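Local coordinates for protein esterase D (Lactobacillus rhamnosus, PDB 3DYI) that probably hydrolyses carboxylic esters, as a member of the alpha/beta-hydrolase family, at residues 103-108 and 123-128. Residues are numbered along the deposited sequence; the frame is centred on the assembly and turned at random.
Sequences GGIFAM and FSSPIL
Gly-104, in the first turn of helix 102-113, offers its bare CA to Ser-125, whose OG settles 3.6 Å from Gly-104 CA, with CB at 3.9 Å. With no side chain on Gly-104, the helix and the loop approach to 5.4 Å between the CA atoms of Gly-104 and Ser-125. The hydroxyl stands anti to its own backbone N (chi1 -169°); its hydrogen bond goes to Ser-101 O, the carbonyl of the predicted nucleophile. Next along the helix, the side chains of Ile-105 and Ile-127 run alongside in opposing directions, with Ile-127 CD1 3.6 Å from Ile-105 CA and 4.2 Å from Ile-105 CG1. Ile-105 also packs on Ile-169, Phe-172 and Val-176 of helix 162-178. One turn after Gly-104, Met-108 crosses Ile-127 at about a right angle, its CG 3.7 Å from Ile-127 CD1. Ile-127 CD1 is thus wedged among three helix residues, also touching Gly-104 O, which already accepts the helical bond from Met-108 N. The two segments meet by van der Waals packing, with Ile-127 supplying the apolar part, while the hydroxyl of Ser-125 is satisfied by Ser-101 O at the probable nucleophile elbow, tying the loop after strand 119-123 to the probable catalytic centre.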
loop_
_atom_site.group_PDB
_atom_site.type_symbol
_atom_site.label_atom_id
_atom_site.label_comp_id
_atom_site.label_asym_id
_atom_site.label_seq_id
_atom_site.Cartn_x
_atom_site.Cartn_y
_atom_site.Cartn_z
ATOM N N GLY A 103 -1.295 2.136 1.349
ATOM C CA GLY A 103 -0.988 0.913 2.089
ATOM C C GLY A 103 0.441 0.848 2.600
ATOM O O GLY A 103 0.699 0.255 3.649
ATOM N N GLY A 104 1.363 1.455 1.851
ATOM C CA GLY A 104 2.781 1.509 2.222
ATOM C C GLY A 104 3.015 2.272 3.512
ATOM O O GLY A 104 3.903 1.923 4.296
ATOM N N ILE A 105 2.224 3.322 3.724
ATOM C CA ILE A 105 2.289 4.111 4.953
ATOM C C ILE A 105 2.015 3.201 6.150
ATOM O O ILE A 105 2.767 3.201 7.126
ATOM C CB ILE A 105 1.291 5.307 4.933
ATOM C CG1 ILE A 105 1.599 6.245 3.760
ATOM C CG2 ILE A 105 1.325 6.067 6.263
ATOM C CD1 ILE A 105 0.476 7.265 3.451
ATOM N N PHE A 106 0.951 2.408 6.058
ATOM C CA PHE A 106 0.601 1.497 7.145
ATOM C C PHE A 106 1.573 0.332 7.287
ATOM O O PHE A 106 1.831 -0.119 8.403
ATOM C CB PHE A 106 -0.843 1.014 7.006
ATOM C CG PHE A 106 -1.833 2.134 6.880
ATOM C CD1 PHE A 106 -1.908 3.128 7.857
ATOM C CD2 PHE A 106 -2.684 2.207 5.781
ATOM C CE1 PHE A 106 -2.828 4.174 7.739
ATOM C CE2 PHE A 106 -3.602 3.248 5.657
ATOM C CZ PHE A 106 -3.669 4.235 6.632
ATOM N N ALA A 107 2.123 -0.133 6.164
ATOM C CA ALA A 107 3.160 -1.166 6.185
ATOM C C ALA A 107 4.370 -0.690 6.987
ATOM O O ALA A 107 4.897 -1.416 7.836
ATOM C CB ALA A 107 3.573 -1.542 4.765
ATOM N N MET A 108 4.806 0.538 6.724
ATOM C CA MET A 108 5.956 1.085 7.446
ATOM C C MET A 108 5.646 1.305 8.931
ATOM O O MET A 108 6.488 1.029 9.784
ATOM C CB MET A 108 6.485 2.352 6.772
ATOM C CG MET A 108 7.107 2.099 5.390
ATOM S SD MET A 108 8.355 0.775 5.323
ATOM C CE MET A 108 9.533 1.354 6.545
ATOM N N PHE A 123 5.612 -0.306 -2.082
ATOM C CA PHE A 123 5.538 -0.188 -3.528
ATOM C C PHE A 123 4.999 1.211 -3.830
ATOM O O PHE A 123 3.856 1.527 -3.471
ATOM C CB PHE A 123 4.591 -1.233 -4.129
ATOM C CG PHE A 123 4.768 -2.627 -3.586
ATOM C CD1 PHE A 123 6.038 -3.176 -3.391
ATOM C CD2 PHE A 123 3.652 -3.410 -3.310
ATOM C CE1 PHE A 123 6.186 -4.476 -2.902
ATOM C CE2 PHE A 123 3.795 -4.715 -2.824
ATOM C CZ PHE A 123 5.066 -5.243 -2.627
ATOM N N SER A 124 5.821 2.039 -4.475
ATOM C CA SER A 124 5.466 3.427 -4.793
ATOM C C SER A 124 4.816 4.159 -3.611
ATOM O O SER A 124 3.691 4.668 -3.714
ATOM C CB SER A 124 4.583 3.493 -6.053
ATOM O OG SER A 124 5.283 3.013 -7.199
ATOM N N SER A 125 5.534 4.191 -2.488
ATOM C CA SER A 125 5.083 4.880 -1.280
ATOM C C SER A 125 6.269 5.531 -0.566
ATOM O O SER A 125 6.851 4.938 0.346
ATOM C CB SER A 125 4.350 3.915 -0.343
ATOM O OG SER A 125 3.700 4.619 0.709
ATOM N N PRO A 126 6.645 6.750 -0.997
ATOM C CA PRO A 126 7.791 7.471 -0.426
ATOM C C PRO A 126 7.645 7.841 1.062
ATOM O O PRO A 126 8.643 8.171 1.705
ATOM C CB PRO A 126 7.874 8.733 -1.291
ATOM C CG PRO A 126 7.136 8.385 -2.558
ATOM C CD PRO A 126 6.024 7.507 -2.097
ATOM N N ILE A 127 6.419 7.774 1.588
ATOM C CA ILE A 127 6.101 8.066 3.003
ATOM C C ILE A 127 6.203 9.558 3.337
ATOM O O ILE A 127 5.226 10.176 3.773
ATOM C CB ILE A 127 6.949 7.221 4.023
ATOM C CG1 ILE A 127 6.947 5.722 3.670
ATOM C CG2 ILE A 127 6.472 7.469 5.460
ATOM C CD1 ILE A 127 5.578 5.047 3.678
ATOM N N LEU A 128 7.388 10.127 3.143
ATOM C CA LEU A 128 7.584 11.567 3.290
ATOM C C LEU A 128 6.641 12.301 2.334
ATOM O O LEU A 128 6.637 12.024 1.134
ATOM C CB LEU A 128 9.045 11.938 3.010
ATOM C CG LEU A 128 10.101 11.585 4.070
ATOM C CD1 LEU A 128 10.260 10.079 4.276
ATOM C CD2 LEU A 128 11.430 12.194 3.671
#